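PDB 5D6S: epoxyqueuosine reductase from Streptococcus thermophilus, which is an iron-sulfur protein of the QueG family that carries a cobalamin and two 4Fe-4S clusters in a single chain. Local coordinates for residues Gly68-Gly72 against Thr231-Arg235; Arg216-Pro222 against Ile265-Pro271; Cys221-Cys225 against Arg235-Ser239. All coordinates share one frame; numbering follows the deposited sequence.

Contact 1 (Gly68-Gly72 against Thr231-Arg235); sequences GRTTG and TMNAR
Arg69 and Arg235 diverge across this contact, each bonding backbone carbonyl oxygen of the other segment, one for Arg69 and two for Arg235. The Arg69 side chain starts at CB, which rests near Met232 O and the amide of Asn233; CG then passes over that amide, 4.0 Å from Asn233 ND2, with the guanidinium and amide planes 85° apart. CD stays beside the Met232 carbonyl. The chain bends at chi3 (-11°), which turns Arg69 NE back onto Met232 O in a 3.1 Å hydrogen bond, nearly straight at 166°. The oxygen lies in the guanidinium plane, but NE stands above the plane of the carbonyl. At the tip, NH2 meets the methyl CG2 of Thr231 and NH1 makes a salt bridge with Glu67, so the guanidinium is tied at two points.

Between the arginines the backbones join directly, Ala234 N donating to Arg69 O at 3.0 Å. Next to this bond Ala234 CB packs on the methyl CG2 of Thr71, 3.5 Å away, while OG1 of Thr71 turns to Glu74. From the other segment, Arg235 brings CD close to Thr70 O and Gly68 O. Arg235 NH1 then bonds Thr70 O at 3.0 Å, in the carbonyl plane on a lone pair, and more weakly Thr71 O, gripping two successive carbonyls.

Gly68, with positive phi, closes helix 55-67 in a Schellman motif. The contact thus lays the loop leaving that helix against the loop that runs into helix 238-243, whose Phe240 touches both Thr71 and Arg235, beside the cobalamin.

Contact 2 (Arg216-Pro222 against Ile265-Pro271); sequences RCLDACP and ICQISCP. With SF4 (iron/sulfur cluster), chain F; SF4 (iron/sulfur cluster), chain G.
Cys217 and Cys266 meet back to back, their CB atoms 4.0 Å apart, yet each sulfur binds a different iron-sulfur cluster. Cys217 SG holds FE1 of the chain F cluster at 2.3 Å, and Cys266 SG holds FE3 of the chain G cluster. The division repeats toward the ends of the segments: Cys270 joins Cys217 on the first cluster, Cys221 joins Cys266 on the second.

Between the two sites apolar side-chain contacts alternate with polar atoms lying against carbon. Ser269 sets CB against the Ala220 methyl at 3.9 Å, while its OG, set between the backbone N and the carbonyl carbon (chi1 80°), lies by Cys217 CA and bonds weakly to Ile265 O. Ile265 splits its branches: CG2 touches Ala220 O, and CD1 meets Pro222 CG tip to tip at 3.5 Å. Beyond Ser269, the bent Arg216 chain runs past Ser269 O, and Pro271 CG lies over one face of the Arg216 guanidinium, 3.8 Å from its plane and offset toward the rim.

The short helices 216-220 and 265-268 therefore pack directly on each other in the region between the clusters. Asn178, close after strand 174-175, bonds Cys266 O, and Lys255, ending helix 250-255, bonds Pro222 O.

Contact 3 (Cys221-Cys225 against Arg235-Ser239); sequences CPTSC and RRCLS. With SF4 (iron/sulfur cluster), chain G.
Thr223 and Arg236 bond reciprocally, each side chain donating to the other's backbone carbonyl. Thr223 OG1 donates to Arg236 O at 2.7 Å, approaching from above the carbonyl plane. In return Arg236, bent at chi3, turns the edge of its guanidinium to Thr223 O: NH2 donates at 2.8 Å and 170°, in the carbonyl plane on a lone pair, and the oxygen is also in the guanidinium plane. The same NH2 forms a salt bridge with Glu251, which should further fix the group's rotation.

With OG1 at chi1 60°, the Thr223 methyl CG2 turns to Leu238, whose two branches are shared: CD2 packs on this methyl at 3.8 Å and CD1 on Pro222 CG. Cys225 sets its CB beside that of Arg236; its SG lies against the chain G cluster, 3.1 Å from S2, and beside Cys237 CB.

Cys221 and Cys237 approach this cluster from different segments, Cys237 SG binding FE1 at 2.1 Å. A type I turn spans Cys221-Ser224. Cys225 N donates to Cys221 SG, and Ser239 N weakly to Cys237 SG, which caps helix 238-243. Such backbone N-H groups directed at the ligating sulfurs are characteristic of 4Fe-4S cluster sites.

Overall arrangement
The three contacts lie around the cofactors of one chain. Contacts 2 and 3 fall wholly within the 4Fe-4S double cluster domain, share Cys221 and Pro222 and both touch the chain G cluster; their centres are about 11 Å apart. Contact 3 shares Arg235 with contact 1, their centres about 10 Å apart, and the two also meet through a probable backbone hydrogen bond from Asn233 to Cys225 and through Met232 packing on Cys225 and Cys237. Contacts 1 and 2 do not touch, their centres being about 18 Å apart. Along the chain, 68-72 comes first, then 216-225, 231-239 and 265-271. Contact 1 thereby ties the loop after helix 55-67 to the cluster domain next to cobalamin.

Contact 1 (Gly68-Gly72 against Thr231-Arg235)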
loop_
_atom_site.group_PDB
_atom_site.type_symbol
_atom_site.label_atom_id
_atom_site.label_comp_id
_atom_site.label_asym_id
_atom_site.label_seq_id
_atom_site.Cartn_x
_atom_site.Cartn_y
_atom_site.Cartn_z
ATOM N N GLY A 68 6.030 -15.186 -12.357
ATOM C CA GLY A 68 4.662 -14.813 -12.011
ATOM C C GLY A 68 4.491 -14.227 -10.629
ATOM O O GLY A 68 3.438 -14.355 -10.032
ATOM N N ARG A 69 5.532 -13.575 -10.130
ATOM C CA ARG A 69 5.546 -13.030 -8.780
ATOM C C ARG A 69 5.231 -11.517 -8.777
ATOM O O ARG A 69 5.240 -10.852 -7.732
ATOM C CB ARG A 69 6.909 -13.297 -8.107
ATOM C CG ARG A 69 7.285 -14.774 -7.978
ATOM C CD ARG A 69 8.669 -15.013 -7.356
ATOM N NE ARG A 69 9.449 -13.778 -7.243
ATOM C CZ ARG A 69 10.478 -13.411 -8.004
ATOM N NH1 ARG A 69 10.947 -14.175 -8.978
ATOM N NH2 ARG A 69 11.044 -12.247 -7.783
ATOM N N THR A 70 4.919 -11.005 -9.950
ATOM C CA THR A 70 4.591 -9.606 -10.151
ATOM C C THR A 70 3.072 -9.335 -9.947
ATOM O O THR A 70 2.233 -10.187 -10.248
ATOM C CB THR A 70 4.996 -9.170 -11.566
ATOM O OG1 THR A 70 4.534 -7.839 -11.788
ATOM C CG2 THR A 70 4.357 -10.057 -12.648
ATOM N N THR A 71 2.728 -8.141 -9.454
ATOM C CA THR A 71 1.315 -7.777 -9.178
ATOM C C THR A 71 0.522 -7.355 -10.392
ATOM O O THR A 71 -0.696 -7.526 -10.419
ATOM C CB THR A 71 1.162 -6.582 -8.215
ATOM O OG1 THR A 71 1.773 -5.424 -8.791
ATOM C CG2 THR A 71 1.789 -6.879 -6.922
ATOM N N GLY A 72 1.188 -6.716 -11.341
ATOM C CA GLY A 72 0.514 -6.038 -12.439
ATOM C C GLY A 72 0.493 -4.535 -12.282
ATOM O O GLY A 72 0.090 -3.829 -13.191
ATOM N N THR A 231 13.183 -9.582 -1.915
ATOM C CA THR A 231 12.399 -9.965 -3.076
ATOM C C THR A 231 11.201 -10.770 -2.591
ATOM O O THR A 231 11.176 -11.207 -1.432
ATOM C CB THR A 231 13.317 -10.687 -4.074
ATOM O OG1 THR A 231 13.412 -9.874 -5.249
ATOM C CG2 THR A 231 12.877 -12.102 -4.455
ATOM N N MET A 232 10.202 -10.949 -3.453
ATOM C CA MET A 232 8.843 -11.269 -2.988
ATOM C C MET A 232 8.008 -12.052 -3.994
ATOM O O MET A 232 8.154 -11.847 -5.189
ATOM C CB MET A 232 8.167 -9.927 -2.693
ATOM C CG MET A 232 6.689 -9.971 -2.423
ATOM S SD MET A 232 6.047 -8.290 -2.337
ATOM C CE MET A 232 6.258 -7.900 -0.599
ATOM N N ASN A 233 7.139 -12.946 -3.521
ATOM C CA ASN A 233 5.969 -13.353 -4.347
ATOM C C ASN A 233 4.770 -12.419 -4.112
ATOM O O ASN A 233 3.968 -12.666 -3.233
ATOM C CB ASN A 233 5.534 -14.780 -4.084
ATOM C CG ASN A 233 4.444 -15.232 -5.048
ATOM O OD1 ASN A 233 4.101 -16.408 -5.113
ATOM N ND2 ASN A 233 3.959 -14.325 -5.857
ATOM N N ALA A 234 4.693 -11.315 -4.861
ATOM C CA ALA A 234 3.809 -10.192 -4.509
ATOM C C ALA A 234 2.330 -10.556 -4.592
ATOM O O ALA A 234 1.471 -9.993 -3.920
ATOM C CB ALA A 234 4.108 -9.012 -5.416
ATOM N N ARG A 235 2.060 -11.429 -5.537
ATOM C CA ARG A 235 0.867 -12.191 -5.651
ATOM C C ARG A 235 0.338 -12.688 -4.290
ATOM O O ARG A 235 -0.870 -12.838 -4.145
ATOM C CB ARG A 235 1.247 -13.388 -6.505
ATOM C CG ARG A 235 0.445 -13.680 -7.753
ATOM C CD ARG A 235 0.495 -12.601 -8.809
ATOM N NE ARG A 235 -0.885 -12.493 -9.263
ATOM C CZ ARG A 235 -1.453 -11.435 -9.835
ATOM N NH1 ARG A 235 -0.776 -10.338 -10.113
ATOM N NH2 ARG A 235 -2.729 -11.499 -10.122
#

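Contact 2 (Arg216-Pro222 against Ile265-Pro271)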
loop_
_atom_site.group_PDB
_atom_site.type_symbol
_atom_site.label_atom_id
_atom_site.label_comp_id
_atom_site.label_asym_id
_atom_site.label_seq_id
_atom_site.Cartn_x
_atom_site.Cartn_y
_atom_site.Cartn_z
ATOM N N ARG A 216 13.314 -10.955 11.103
ATOM C CA ARG A 216 12.041 -10.839 11.850
ATOM C C ARG A 216 10.827 -10.764 10.904
ATOM O O ARG A 216 9.828 -11.476 11.077
ATOM C CB ARG A 216 12.042 -9.621 12.775
ATOM C CG ARG A 216 12.862 -9.788 14.051
ATOM C CD ARG A 216 12.118 -9.223 15.254
ATOM N NE ARG A 216 12.948 -8.378 16.105
ATOM C CZ ARG A 216 12.525 -7.275 16.737
ATOM N NH1 ARG A 216 13.376 -6.569 17.488
ATOM N NH2 ARG A 216 11.260 -6.851 16.625
ATOM N N CYS A 217 10.940 -9.875 9.918
ATOM C CA CYS A 217 9.959 -9.690 8.860
ATOM C C CYS A 217 9.677 -10.999 8.126
ATOM O O CYS A 217 8.527 -11.400 7.966
ATOM C CB CYS A 217 10.465 -8.624 7.871
ATOM S SG CYS A 217 12.140 -8.916 7.182
ATOM N N LEU A 218 10.720 -11.687 7.698
ATOM C CA LEU A 218 10.534 -12.990 7.039
ATOM C C LEU A 218 9.687 -13.991 7.814
ATOM O O LEU A 218 9.060 -14.847 7.218
ATOM C CB LEU A 218 11.884 -13.650 6.783
ATOM C CG LEU A 218 12.676 -13.222 5.552
ATOM C CD1 LEU A 218 12.798 -11.721 5.458
ATOM C CD2 LEU A 218 14.054 -13.877 5.605
ATOM N N ASP A 219 9.729 -13.921 9.141
ATOM C CA ASP A 219 9.042 -14.892 9.996
ATOM C C ASP A 219 7.685 -14.395 10.432
ATOM O O ASP A 219 6.852 -15.188 10.876
ATOM C CB ASP A 219 9.894 -15.225 11.246
ATOM C CG ASP A 219 11.122 -16.050 10.911
ATOM O OD1 ASP A 219 10.992 -17.003 10.104
ATOM O OD2 ASP A 219 12.215 -15.735 11.438
ATOM N N ALA A 220 7.492 -13.077 10.356
ATOM C CA ALA A 220 6.228 -12.436 10.727
ATOM C C ALA A 220 5.240 -12.347 9.549
ATOM O O ALA A 220 4.023 -12.313 9.772
ATOM C CB ALA A 220 6.488 -11.048 11.324
ATOM N N CYS A 221 5.741 -12.296 8.312
ATOM C CA CYS A 221 4.849 -12.223 7.139
ATOM C C CYS A 221 3.870 -13.385 7.189
ATOM O O CYS A 221 4.305 -14.527 7.103
ATOM C CB CYS A 221 5.620 -12.292 5.824
ATOM S SG CYS A 221 4.605 -12.128 4.320
ATOM N N PRO A 222 2.560 -13.091 7.284
ATOM C CA PRO A 222 1.549 -14.118 7.507
ATOM C C PRO A 222 1.288 -15.011 6.323
ATOM O O PRO A 222 0.643 -16.050 6.465
ATOM C CB PRO A 222 0.287 -13.323 7.841
ATOM C CG PRO A 222 0.644 -11.870 7.722
ATOM C CD PRO A 222 1.956 -11.773 7.026
ATOM N N ILE A 265 2.757 -5.519 8.594
ATOM C CA ILE A 265 3.337 -6.513 9.489
ATOM C C ILE A 265 4.882 -6.567 9.359
ATOM O O ILE A 265 5.579 -6.671 10.353
ATOM C CB ILE A 265 2.615 -7.885 9.296
ATOM C CG1 ILE A 265 1.187 -7.774 9.871
ATOM C CG2 ILE A 265 3.342 -9.047 9.980
ATOM C CD1 ILE A 265 0.202 -8.828 9.385
ATOM N N CYS A 266 5.401 -6.497 8.135
ATOM C CA CYS A 266 6.849 -6.626 7.866
ATOM C C CYS A 266 7.626 -5.375 8.245
ATOM O O CYS A 266 8.851 -5.368 8.187
ATOM C CB CYS A 266 7.116 -6.994 6.392
ATOM S SG CYS A 266 6.206 -6.044 5.136
ATOM N N GLN A 267 6.913 -4.327 8.637
ATOM C CA GLN A 267 7.507 -3.087 9.141
ATOM C C GLN A 267 7.357 -2.917 10.661
ATOM O O GLN A 267 8.271 -2.449 11.333
ATOM C CB GLN A 267 6.855 -1.878 8.455
ATOM C CG GLN A 267 7.252 -1.668 6.993
ATOM C CD GLN A 267 6.494 -0.507 6.352
ATOM O OE1 GLN A 267 5.375 -0.678 5.858
ATOM N NE2 GLN A 267 7.097 0.673 6.356
ATOM N N ILE A 268 6.188 -3.256 11.189
ATOM C CA ILE A 268 5.960 -3.295 12.622
ATOM C C ILE A 268 6.969 -4.245 13.305
ATOM O O ILE A 268 7.450 -3.965 14.404
ATOM C CB ILE A 268 4.505 -3.735 12.923
ATOM C CG1 ILE A 268 3.542 -2.592 12.609
ATOM C CG2 ILE A 268 4.349 -4.179 14.380
ATOM C CD1 ILE A 268 2.079 -2.988 12.576
ATOM N N SER A 269 7.285 -5.362 12.643
ATOM C CA SER A 269 8.230 -6.331 13.180
ATOM C C SER A 269 9.708 -5.907 13.001
ATOM O O SER A 269 10.599 -6.655 13.409
ATOM C CB SER A 269 8.015 -7.706 12.532
ATOM O OG SER A 269 8.623 -7.802 11.237
ATOM N N CYS A 270 9.974 -4.745 12.391
ATOM C CA CYS A 270 11.339 -4.329 12.080
ATOM C C CYS A 270 11.965 -3.520 13.210
ATOM O O CYS A 270 11.394 -2.516 13.645
ATOM C CB CYS A 270 11.411 -3.517 10.787
ATOM S SG CYS A 270 13.109 -3.190 10.199
ATOM N N PRO A 271 13.165 -3.945 13.672
ATOM C CA PRO A 271 13.905 -3.275 14.739
ATOM C C PRO A 271 14.056 -1.792 14.487
ATOM O O PRO A 271 13.877 -0.998 15.402
ATOM C CB PRO A 271 15.276 -3.934 14.679
ATOM C CG PRO A 271 15.021 -5.294 14.130
ATOM C CD PRO A 271 13.893 -5.127 13.162
HETATM FE FE1 SF4 F . 13.566 -7.335 8.085
HETATM FE FE2 SF4 F . 15.044 -7.019 10.191
HETATM FE FE3 SF4 F . 13.816 -5.029 9.229
HETATM FE FE4 SF4 F . 15.821 -6.154 8.001
HETATM S S1 SF4 F . 15.843 -5.061 9.784
HETATM S S2 SF4 F . 13.991 -5.476 7.192
HETATM S S3 SF4 F . 15.439 -8.210 8.483
HETATM S S4 SF4 F . 12.971 -6.769 10.015
HETATM FE FE1 SF4 G . 3.204 -8.197 2.431
HETATM FE FE2 SF4 G . 2.404 -8.189 4.882
HETATM FE FE3 SF4 G . 4.851 -7.493 4.306
HETATM FE FE4 SF4 G . 4.150 -9.957 4.124
HETATM S S1 SF4 G . 4.195 -8.778 5.841
HETATM S S2 SF4 G . 5.200 -8.823 2.723
HETATM S S3 SF4 G . 2.111 -9.689 3.488
HETATM S S4 SF4 G . 3.068 -6.531 3.723
#

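Contact 3 (Cys221-Cys225 against Arg235-Ser239)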
loop_
_atom_site.group_PDB
_atom_site.type_symbol
_atom_site.label_atom_id
_atom_site.label_comp_id
_atom_site.label_asym_id
_atom_site.label_seq_id
_atom_site.Cartn_x
_atom_site.Cartn_y
_atom_site.Cartn_z
ATOM N N CYS A 221 5.741 -12.296 8.312
ATOM C CA CYS A 221 4.849 -12.223 7.139
ATOM C C CYS A 221 3.870 -13.385 7.189
ATOM O O CYS A 221 4.305 -14.527 7.103
ATOM C CB CYS A 221 5.620 -12.292 5.824
ATOM S SG CYS A 221 4.605 -12.128 4.320
ATOM N N PRO A 222 2.560 -13.091 7.284
ATOM C CA PRO A 222 1.549 -14.118 7.507
ATOM C C PRO A 222 1.288 -15.011 6.323
ATOM O O PRO A 222 0.643 -16.050 6.465
ATOM C CB PRO A 222 0.287 -13.323 7.841
ATOM C CG PRO A 222 0.644 -11.870 7.722
ATOM C CD PRO A 222 1.956 -11.773 7.026
ATOM N N THR A 223 1.805 -14.629 5.170
ATOM C CA THR A 223 1.712 -15.468 3.985
ATOM C C THR A 223 3.062 -16.056 3.576
ATOM O O THR A 223 3.119 -16.863 2.650
ATOM C CB THR A 223 1.163 -14.674 2.770
ATOM O OG1 THR A 223 2.024 -13.570 2.472
ATOM C CG2 THR A 223 -0.207 -14.142 3.055
ATOM N N SER A 224 4.142 -15.626 4.240
ATOM C CA SER A 224 5.513 -16.008 3.856
ATOM C C SER A 224 5.808 -15.644 2.404
ATOM O O SER A 224 6.486 -16.387 1.700
ATOM C CB SER A 224 5.784 -17.508 4.037
ATOM O OG SER A 224 5.602 -17.911 5.372
ATOM N N CYS A 225 5.358 -14.473 1.965
ATOM C CA CYS A 225 5.608 -14.063 0.563
ATOM C C CYS A 225 7.086 -13.626 0.342
ATOM O O CYS A 225 7.652 -13.849 -0.741
ATOM C CB CYS A 225 4.641 -12.961 0.087
ATOM S SG CYS A 225 4.791 -11.353 0.933
ATOM N N ARG A 235 2.060 -11.429 -5.537
ATOM C CA ARG A 235 0.867 -12.191 -5.651
ATOM C C ARG A 235 0.338 -12.688 -4.290
ATOM O O ARG A 235 -0.870 -12.838 -4.145
ATOM C CB ARG A 235 1.247 -13.388 -6.505
ATOM C CG ARG A 235 0.445 -13.680 -7.753
ATOM C CD ARG A 235 0.495 -12.601 -8.809
ATOM N NE ARG A 235 -0.885 -12.493 -9.263
ATOM C CZ ARG A 235 -1.453 -11.435 -9.835
ATOM N NH1 ARG A 235 -0.776 -10.338 -10.113
ATOM N NH2 ARG A 235 -2.729 -11.499 -10.122
ATOM N N ARG A 236 1.214 -12.947 -3.313
ATOM C CA ARG A 236 0.789 -13.377 -1.952
ATOM C C ARG A 236 0.980 -12.307 -0.874
ATOM O O ARG A 236 0.775 -12.557 0.295
ATOM C CB ARG A 236 1.505 -14.648 -1.519
ATOM C CG ARG A 236 1.273 -15.828 -2.454
ATOM C CD ARG A 236 2.004 -17.111 -2.045
ATOM N NE ARG A 236 1.913 -17.333 -0.599
ATOM C CZ ARG A 236 0.853 -17.836 0.023
ATOM N NH1 ARG A 236 -0.243 -18.231 -0.661
ATOM N NH2 ARG A 236 0.880 -17.953 1.335
ATOM N N CYS A 237 1.373 -11.109 -1.254
ATOM C CA CYS A 237 1.355 -10.018 -0.289
ATOM C C CYS A 237 -0.106 -9.646 0.028
ATOM O O CYS A 237 -0.921 -9.477 -0.875
ATOM C CB CYS A 237 2.088 -8.760 -0.789
ATOM S SG CYS A 237 2.370 -7.588 0.577
ATOM N N LEU A 238 -0.420 -9.502 1.304
ATOM C CA LEU A 238 -1.732 -9.038 1.706
ATOM C C LEU A 238 -1.970 -7.613 1.268
ATOM O O LEU A 238 -3.123 -7.207 1.099
ATOM C CB LEU A 238 -1.889 -9.124 3.219
ATOM C CG LEU A 238 -1.860 -10.527 3.838
ATOM C CD1 LEU A 238 -2.120 -10.391 5.323
ATOM C CD2 LEU A 238 -2.867 -11.458 3.208
ATOM N N SER A 239 -0.908 -6.823 1.108
ATOM C CA SER A 239 -1.106 -5.447 0.617
ATOM C C SER A 239 -1.724 -5.494 -0.768
ATOM O O SER A 239 -2.596 -4.690 -1.124
ATOM C CB SER A 239 0.197 -4.669 0.568
ATOM O OG SER A 239 -0.045 -3.306 0.218
HETATM FE FE1 SF4 G . 3.204 -8.197 2.431
HETATM FE FE2 SF4 G . 2.404 -8.189 4.882
HETATM FE FE3 SF4 G . 4.851 -7.493 4.306
HETATM FE FE4 SF4 G . 4.150 -9.957 4.124
HETATM S S1 SF4 G . 4.195 -8.778 5.841
HETATM S S2 SF4 G . 5.200 -8.823 2.723
HETATM S S3 SF4 G . 2.111 -9.689 3.488
HETATM S S4 SF4 G . 3.068 -6.531 3.723
#